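Coat protein (Sulfolobus turreted icosahedral virus, PDB 2BBD) serves as the major capsid protein of an archaeal virus, probably building its icosahedral shell from jelly-roll domains like those of bacterial and eukaryotic viruses. Local coordinates at residues 209-220 / 301-312. Numbering follows the deposited sequence.
Sequences QIYKRQLVYVIN and NQDNVYSLYVSY
Y211 and S311 face each other where strand 210-219 pairs antiparallel with strand 303-312, two neighbours in a jelly-roll sheet of the coat protein, flanked by strands 270-284 and 182-193. The tightly packed side carries Y211, Q214, V216, V218, V305, S307, Y309 and S311, and lies against strand 293-299 of the facing sheet through Y295. Here Y211 turns its edge to the face of Y309 in an offset edge-to-face pair, centroids 5.3 Å apart. Small serines fit over the ring faces, S311 OG on Y211 and S307 OG on Y309, and still serve buried amides: S311 OG donates to Q209 OE1 at 2.8 Å and S307 OG to Q214 OE1 at 2.9 Å, while Q214 NE2 hydrogen-bonds to Y233 OH. Beta-branched V216 and V305 suit extended backbone and touch through their CG1 methyls.

The other side mixes buried L215, L308 and Y217 with partly exposed R213, I219, N304, Y306, V310 and Y312. A classic beta bulge sets K212 and R213 both against V310, whose O accepts from both backbone N atoms; R213 lays its CG along V310 and its NE salt-bridges D274. Tyrosine suits Y312 and Y217: one ring face packs on carbon (I210 CB, Y306 CB), while the hydroxyls hydrogen-bond to D282 and E187 OE1. With CG between backbone N and carbonyl carbon (chi1 58°), the Y217 ring swings over Y306 CB, a CH-pi contact 3.5 Å from the Y217 centroid, although the two rings are slid apart and barely overlap.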
ATOM      1  N   GLN A 209      -8.378  11.823  -8.699  1.00 32.75           N
ATOM      2  CA  GLN A 209      -8.311  11.297  -7.344  1.00 31.53           C
ATOM      3  C   GLN A 209      -7.706  12.338  -6.412  1.00 31.59           C
ATOM      4  O   GLN A 209      -7.140  13.337  -6.857  1.00 31.85           O
ATOM      5  CB  GLN A 209      -7.473  10.008  -7.307  1.00 29.73           C
ATOM      6  CG  GLN A 209      -6.028  10.191  -7.748  1.00 27.63           C
ATOM      7  CD  GLN A 209      -5.254   8.876  -7.844  1.00 31.16           C
ATOM      8  OE1 GLN A 209      -4.534   8.496  -6.920  1.00 30.68           O
ATOM      9  NE2 GLN A 209      -5.412   8.174  -8.967  1.00 29.51           N
ATOM     10  N   ILE A 210      -7.842  12.095  -5.114  1.00 31.59           N
ATOM     11  CA  ILE A 210      -7.313  12.980  -4.094  1.00 30.13           C
ATOM     12  C   ILE A 210      -6.147  12.235  -3.443  1.00 31.80           C
ATOM     13  O   ILE A 210      -6.335  11.151  -2.888  1.00 31.30           O
ATOM     14  CB  ILE A 210      -8.411  13.302  -3.057  1.00 30.27           C
ATOM     15  CG1 ILE A 210      -9.589  13.985  -3.769  1.00 29.44           C
ATOM     16  CG2 ILE A 210      -7.864  14.202  -1.962  1.00 29.17           C
ATOM     17  CD1 ILE A 210     -10.857  14.068  -2.953  1.00 27.44           C
ATOM     18  N   TYR A 211      -4.946  12.814  -3.535  1.00 31.70           N
ATOM     19  CA  TYR A 211      -3.727  12.212  -2.984  1.00 30.40           C
ATOM     20  C   TYR A 211      -3.484  12.558  -1.525  1.00 32.23           C
ATOM     21  O   TYR A 211      -3.392  13.729  -1.152  1.00 31.61           O
ATOM     22  CB  TYR A 211      -2.514  12.642  -3.815  1.00 28.29           C
ATOM     23  CG  TYR A 211      -2.510  12.073  -5.214  1.00 27.81           C
ATOM     24  CD1 TYR A 211      -1.704  10.984  -5.545  1.00 27.46           C
ATOM     25  CD2 TYR A 211      -3.338  12.605  -6.206  1.00 29.22           C
ATOM     26  CE1 TYR A 211      -1.723  10.438  -6.827  1.00 25.49           C
ATOM     27  CE2 TYR A 211      -3.361  12.066  -7.490  1.00 24.85           C
ATOM     28  CZ  TYR A 211      -2.555  10.983  -7.788  1.00 27.41           C
ATOM     29  OH  TYR A 211      -2.601  10.433  -9.049  1.00 30.67           O
ATOM     30  N   LYS A 212      -3.379  11.532  -0.694  1.00 32.49           N
ATOM     31  CA  LYS A 212      -3.137  11.750   0.719  1.00 33.87           C
ATOM     32  C   LYS A 212      -1.640  11.606   0.992  1.00 33.17           C
ATOM     33  O   LYS A 212      -1.009  12.511   1.531  1.00 33.63           O
ATOM     34  CB  LYS A 212      -3.944  10.753   1.556  1.00 33.72           C
ATOM     35  CG  LYS A 212      -3.730  10.900   3.047  1.00 37.83           C
ATOM     36  CD  LYS A 212      -4.605   9.929   3.834  1.00 42.73           C
ATOM     37  CE  LYS A 212      -4.305  10.007   5.320  1.00 46.04           C
ATOM     38  NZ  LYS A 212      -4.990   8.926   6.093  1.00 49.32           N
ATOM     39  N   ARG A 213      -1.065  10.469   0.622  1.00 31.19           N
ATOM     40  CA  ARG A 213       0.360  10.279   0.834  1.00 30.82           C
ATOM     41  C   ARG A 213       0.970   9.359  -0.208  1.00 29.96           C
ATOM     42  O   ARG A 213       0.285   8.515  -0.798  1.00 28.25           O
ATOM     43  CB  ARG A 213       0.634   9.742   2.240  1.00 31.22           C
ATOM     44  CG  ARG A 213       0.096   8.359   2.506  1.00 33.12           C
ATOM     45  CD  ARG A 213       0.262   8.014   3.965  1.00 33.57           C
ATOM     46  NE  ARG A 213      -0.345   9.043   4.803  1.00 38.46           N
ATOM     47  CZ  ARG A 213      -0.831   8.826   6.020  1.00 43.51           C
ATOM     48  NH1 ARG A 213      -0.785   7.610   6.551  1.00 44.25           N
ATOM     49  NH2 ARG A 213      -1.376   9.825   6.705  1.00 46.70           N
ATOM     50  N   GLN A 214       2.263   9.544  -0.442  1.00 28.26           N
ATOM     51  CA  GLN A 214       2.975   8.753  -1.423  1.00 25.93           C
ATOM     52  C   GLN A 214       4.171   8.051  -0.814  1.00 25.35           C
ATOM     53  O   GLN A 214       5.035   8.692  -0.201  1.00 25.87           O
ATOM     54  CB  GLN A 214       3.447   9.652  -2.558  1.00 24.92           C
ATOM     55  CG  GLN A 214       4.151   8.927  -3.686  1.00 25.11           C
ATOM     56  CD  GLN A 214       4.869   9.880  -4.611  1.00 25.45           C
ATOM     57  OE1 GLN A 214       5.303   9.504  -5.705  1.00 27.91           O
ATOM     58  NE2 GLN A 214       5.012  11.127  -4.172  1.00 24.85           N
ATOM     59  N   LEU A 215       4.212   6.733  -0.973  1.00 24.10           N
ATOM     60  CA  LEU A 215       5.328   5.943  -0.482  1.00 21.14           C
ATOM     61  C   LEU A 215       6.227   5.691  -1.675  1.00 22.64           C
ATOM     62  O   LEU A 215       5.783   5.185  -2.702  1.00 23.48           O
ATOM     63  CB  LEU A 215       4.870   4.599   0.087  1.00 21.66           C
ATOM     64  CG  LEU A 215       6.018   3.578   0.225  1.00 21.05           C
ATOM     65  CD1 LEU A 215       7.099   4.119   1.170  1.00 21.02           C
ATOM     66  CD2 LEU A 215       5.471   2.241   0.734  1.00 22.99           C
ATOM     67  N   VAL A 216       7.491   6.065  -1.544  1.00 23.39           N
ATOM     68  CA  VAL A 216       8.434   5.861  -2.620  1.00 22.46           C
ATOM     69  C   VAL A 216       9.615   5.050  -2.137  1.00 22.60           C
ATOM     70  O   VAL A 216      10.185   5.344  -1.088  1.00 22.26           O
ATOM     71  CB  VAL A 216       8.993   7.197  -3.162  1.00 23.53           C
ATOM     72  CG1 VAL A 216       9.975   6.915  -4.308  1.00 20.28           C
ATOM     73  CG2 VAL A 216       7.850   8.104  -3.613  1.00 23.11           C
ATOM     74  N   TYR A 217       9.965   4.016  -2.892  1.00 22.12           N
ATOM     75  CA  TYR A 217      11.132   3.222  -2.557  1.00 22.97           C
ATOM     76  C   TYR A 217      11.855   2.898  -3.847  1.00 22.61           C
ATOM     77  O   TYR A 217      11.244   2.807  -4.908  1.00 23.35           O
ATOM     78  CB  TYR A 217      10.789   1.954  -1.768  1.00 23.80           C
ATOM     79  CG  TYR A 217       9.835   0.995  -2.432  1.00 22.62           C
ATOM     80  CD1 TYR A 217       8.461   1.212  -2.388  1.00 22.44           C
ATOM     81  CD2 TYR A 217      10.303  -0.161  -3.049  1.00 22.78           C
ATOM     82  CE1 TYR A 217       7.569   0.292  -2.936  1.00 24.24           C
ATOM     83  CE2 TYR A 217       9.417  -1.094  -3.606  1.00 25.12           C
ATOM     84  CZ  TYR A 217       8.049  -0.861  -3.542  1.00 25.02           C
ATOM     85  OH  TYR A 217       7.161  -1.779  -4.068  1.00 25.97           O
ATOM     86  N   VAL A 218      13.169   2.754  -3.743  1.00 23.27           N
ATOM     87  CA  VAL A 218      14.008   2.511  -4.901  1.00 24.31           C
ATOM     88  C   VAL A 218      14.815   1.217  -4.803  1.00 23.38           C
ATOM     89  O   VAL A 218      15.346   0.881  -3.752  1.00 22.70           O
ATOM     90  CB  VAL A 218      14.952   3.721  -5.095  1.00 25.15           C
ATOM     91  CG1 VAL A 218      15.752   3.565  -6.345  1.00 27.41           C
ATOM     92  CG2 VAL A 218      14.124   5.001  -5.150  1.00 24.76           C
ATOM     93  N   ILE A 219      14.906   0.500  -5.914  1.00 24.10           N
ATOM     94  CA  ILE A 219      15.635  -0.759  -5.939  1.00 24.39           C
ATOM     95  C   ILE A 219      16.920  -0.677  -6.756  1.00 25.27           C
ATOM     96  O   ILE A 219      16.913  -0.283  -7.928  1.00 25.62           O
ATOM     97  CB  ILE A 219      14.770  -1.898  -6.540  1.00 24.62           C
ATOM     98  CG1 ILE A 219      13.477  -2.074  -5.740  1.00 23.99           C
ATOM     99  CG2 ILE A 219      15.570  -3.196  -6.559  1.00 23.56           C
ATOM    100  CD1 ILE A 219      13.669  -2.438  -4.279  1.00 26.02           C
ATOM    101  N   ASN A 220      18.017  -1.070  -6.123  1.00 25.66           N
ATOM    102  CA  ASN A 220      19.340  -1.091  -6.746  1.00 26.36           C
ATOM    103  C   ASN A 220      19.557  -2.551  -7.177  1.00 26.70           C
ATOM    104  O   ASN A 220      19.299  -3.471  -6.399  1.00 23.61           O
ATOM    105  CB  ASN A 220      20.383  -0.646  -5.708  1.00 23.35           C
ATOM    106  CG  ASN A 220      21.809  -0.708  -6.222  1.00 26.30           C
ATOM    107  OD1 ASN A 220      22.356  -1.787  -6.459  1.00 25.78           O
ATOM    108  ND2 ASN A 220      22.430   0.459  -6.378  1.00 26.85           N
ATOM    109  N   ASN A 301      22.492   5.955  -8.326  1.00 27.53           N
ATOM    110  CA  ASN A 301      22.637   4.863  -9.295  1.00 27.43           C
ATOM    111  C   ASN A 301      21.361   4.751 -10.134  1.00 28.05           C
ATOM    112  O   ASN A 301      20.298   5.226  -9.727  1.00 27.29           O
ATOM    113  CB  ASN A 301      22.872   3.521  -8.571  1.00 29.17           C
ATOM    114  CG  ASN A 301      24.277   3.401  -7.953  1.00 30.72           C
ATOM    115  OD1 ASN A 301      25.276   3.454  -8.660  1.00 33.67           O
ATOM    116  ND2 ASN A 301      24.345   3.227  -6.630  1.00 30.12           N
ATOM    117  N   GLN A 302      21.459   4.129 -11.304  1.00 27.72           N
ATOM    118  CA  GLN A 302      20.274   3.958 -12.134  1.00 27.41           C
ATOM    119  C   GLN A 302      19.482   2.834 -11.480  1.00 26.96           C
ATOM    120  O   GLN A 302      19.948   1.696 -11.412  1.00 26.25           O
ATOM    121  CB  GLN A 302      20.649   3.570 -13.562  1.00 29.05           C
ATOM    122  CG  GLN A 302      19.433   3.419 -14.473  1.00 32.96           C
ATOM    123  CD  GLN A 302      19.807   3.247 -15.933  1.00 35.09           C
ATOM    124  OE1 GLN A 302      20.567   4.041 -16.486  1.00 36.40           O
ATOM    125  NE2 GLN A 302      19.270   2.212 -16.566  1.00 36.55           N
ATOM    126  N   ASP A 303      18.293   3.159 -10.986  1.00 24.33           N
ATOM    127  CA  ASP A 303      17.467   2.166 -10.311  1.00 25.38           C
ATOM    128  C   ASP A 303      16.039   2.139 -10.819  1.00 25.47           C
ATOM    129  O   ASP A 303      15.636   2.945 -11.657  1.00 26.04           O
ATOM    130  CB  ASP A 303      17.383   2.441  -8.803  1.00 23.12           C
ATOM    131  CG  ASP A 303      18.738   2.640  -8.151  1.00 24.07           C
ATOM    132  OD1 ASP A 303      19.686   1.905  -8.490  1.00 25.94           O
ATOM    133  OD2 ASP A 303      18.838   3.528  -7.278  1.00 24.52           O
ATOM    134  N   ASN A 304      15.273   1.200 -10.278  1.00 25.70           N
ATOM    135  CA  ASN A 304      13.873   1.102 -10.617  1.00 24.30           C
ATOM    136  C   ASN A 304      13.153   1.736  -9.431  1.00 24.35           C
ATOM    137  O   ASN A 304      13.510   1.497  -8.275  1.00 25.35           O
ATOM    138  CB  ASN A 304      13.483  -0.358 -10.829  1.00 22.56           C
ATOM    139  CG  ASN A 304      14.073  -0.925 -12.112  1.00 25.44           C
ATOM    140  OD1 ASN A 304      14.212  -0.212 -13.107  1.00 24.65           O
ATOM    141  ND2 ASN A 304      14.413  -2.206 -12.098  1.00 24.95           N
ATOM    142  N   VAL A 305      12.170   2.577  -9.729  1.00 23.70           N
ATOM    143  CA  VAL A 305      11.421   3.287  -8.708  1.00 22.22           C
ATOM    144  C   VAL A 305       9.985   2.795  -8.554  1.00 21.80           C
ATOM    145  O   VAL A 305       9.297   2.520  -9.536  1.00 22.88           O
ATOM    146  CB  VAL A 305      11.386   4.801  -9.025  1.00 22.14           C
ATOM    147  CG1 VAL A 305      10.710   5.566  -7.886  1.00 20.22           C
ATOM    148  CG2 VAL A 305      12.819   5.312  -9.283  1.00 20.76           C
ATOM    149  N   TYR A 306       9.535   2.719  -7.310  1.00 21.69           N
ATOM    150  CA  TYR A 306       8.183   2.277  -7.014  1.00 23.28           C
ATOM    151  C   TYR A 306       7.439   3.295  -6.185  1.00 23.95           C
ATOM    152  O   TYR A 306       7.912   3.724  -5.135  1.00 24.85           O
ATOM    153  CB  TYR A 306       8.232   0.939  -6.295  1.00 21.60           C
ATOM    154  CG  TYR A 306       8.825  -0.116  -7.180  1.00 22.29           C
ATOM    155  CD1 TYR A 306       8.053  -0.743  -8.157  1.00 23.11           C
ATOM    156  CD2 TYR A 306      10.178  -0.432  -7.097  1.00 20.95           C
ATOM    157  CE1 TYR A 306       8.616  -1.655  -9.027  1.00 24.05           C
ATOM    158  CE2 TYR A 306      10.752  -1.333  -7.962  1.00 21.53           C
ATOM    159  CZ  TYR A 306       9.971  -1.946  -8.927  1.00 23.82           C
ATOM    160  OH  TYR A 306      10.555  -2.833  -9.800  1.00 22.78           O
ATOM    161  N   SER A 307       6.269   3.683  -6.677  1.00 23.28           N
ATOM    162  CA  SER A 307       5.444   4.661  -5.997  1.00 22.66           C
ATOM    163  C   SER A 307       4.074   4.084  -5.623  1.00 23.77           C
ATOM    164  O   SER A 307       3.272   3.724  -6.493  1.00 23.41           O
ATOM    165  CB  SER A 307       5.260   5.882  -6.893  1.00 21.39           C
ATOM    166  OG  SER A 307       4.401   6.823  -6.295  1.00 24.08           O
ATOM    167  N   LEU A 308       3.821   3.990  -4.324  1.00 22.92           N
ATOM    168  CA  LEU A 308       2.546   3.484  -3.829  1.00 22.91           C
ATOM    169  C   LEU A 308       1.732   4.687  -3.366  1.00 23.85           C
ATOM    170  O   LEU A 308       2.056   5.337  -2.358  1.00 25.02           O
ATOM    171  CB  LEU A 308       2.769   2.501  -2.675  1.00 20.99           C
ATOM    172  CG  LEU A 308       1.544   1.716  -2.181  1.00 22.40           C
ATOM    173  CD1 LEU A 308       2.007   0.535  -1.340  1.00 24.42           C
ATOM    174  CD2 LEU A 308       0.632   2.612  -1.375  1.00 19.09           C
ATOM    175  N   TYR A 309       0.677   4.981  -4.115  1.00 23.95           N
ATOM    176  CA  TYR A 309      -0.198   6.113  -3.821  1.00 23.98           C
ATOM    177  C   TYR A 309      -1.380   5.824  -2.913  1.00 24.87           C
ATOM    178  O   TYR A 309      -2.272   5.039  -3.250  1.00 26.83           O
ATOM    179  CB  TYR A 309      -0.732   6.691  -5.122  1.00 22.34           C
ATOM    180  CG  TYR A 309       0.328   7.322  -5.975  1.00 24.31           C
ATOM    181  CD1 TYR A 309       0.898   8.539  -5.616  1.00 20.86           C
ATOM    182  CD2 TYR A 309       0.740   6.719  -7.156  1.00 22.99           C
ATOM    183  CE1 TYR A 309       1.845   9.142  -6.423  1.00 26.08           C
ATOM    184  CE2 TYR A 309       1.685   7.310  -7.968  1.00 24.77           C
ATOM    185  CZ  TYR A 309       2.232   8.521  -7.600  1.00 25.19           C
ATOM    186  OH  TYR A 309       3.154   9.118  -8.416  1.00 28.06           O
ATOM    187  N   VAL A 310      -1.392   6.457  -1.752  1.00 24.17           N
ATOM    188  CA  VAL A 310      -2.515   6.281  -0.861  1.00 25.50           C
ATOM    189  C   VAL A 310      -3.455   7.436  -1.188  1.00 25.93           C
ATOM    190  O   VAL A 310      -3.302   8.539  -0.667  1.00 26.44           O
ATOM    191  CB  VAL A 310      -2.091   6.337   0.613  1.00 24.08           C
ATOM    192  CG1 VAL A 310      -3.309   6.209   1.493  1.00 23.55           C
ATOM    193  CG2 VAL A 310      -1.105   5.202   0.916  1.00 23.16           C
ATOM    194  N   SER A 311      -4.408   7.171  -2.079  1.00 26.80           N
ATOM    195  CA  SER A 311      -5.380   8.165  -2.516  1.00 26.66           C
ATOM    196  C   SER A 311      -6.824   7.681  -2.323  1.00 28.72           C
ATOM    197  O   SER A 311      -7.065   6.524  -1.979  1.00 28.88           O
ATOM    198  CB  SER A 311      -5.165   8.483  -4.001  1.00 25.27           C
ATOM    199  OG  SER A 311      -3.852   8.960  -4.258  1.00 30.29           O
ATOM    200  N   TYR A 312      -7.776   8.585  -2.543  1.00 29.21           N
ATOM    201  CA  TYR A 312      -9.195   8.262  -2.443  1.00 30.09           C
ATOM    202  C   TYR A 312      -9.993   9.091  -3.448  1.00 31.93           C
ATOM    203  O   TYR A 312      -9.504  10.090  -3.979  1.00 31.37           O
ATOM    204  CB  TYR A 312      -9.730   8.494  -1.028  1.00 30.67           C
ATOM    205  CG  TYR A 312      -9.525   9.886  -0.480  1.00 32.70           C
ATOM    206  CD1 TYR A 312      -8.333  10.235   0.157  1.00 31.52           C
ATOM    207  CD2 TYR A 312     -10.529  10.851  -0.581  1.00 33.40           C
ATOM    208  CE1 TYR A 312      -8.145  11.501   0.680  1.00 32.44           C
ATOM    209  CE2 TYR A 312     -10.351  12.131  -0.055  1.00 33.40           C
ATOM    210  CZ  TYR A 312      -9.154  12.447   0.571  1.00 34.63           C
ATOM    211  OH  TYR A 312      -8.949  13.710   1.076  1.00 36.08           O
TER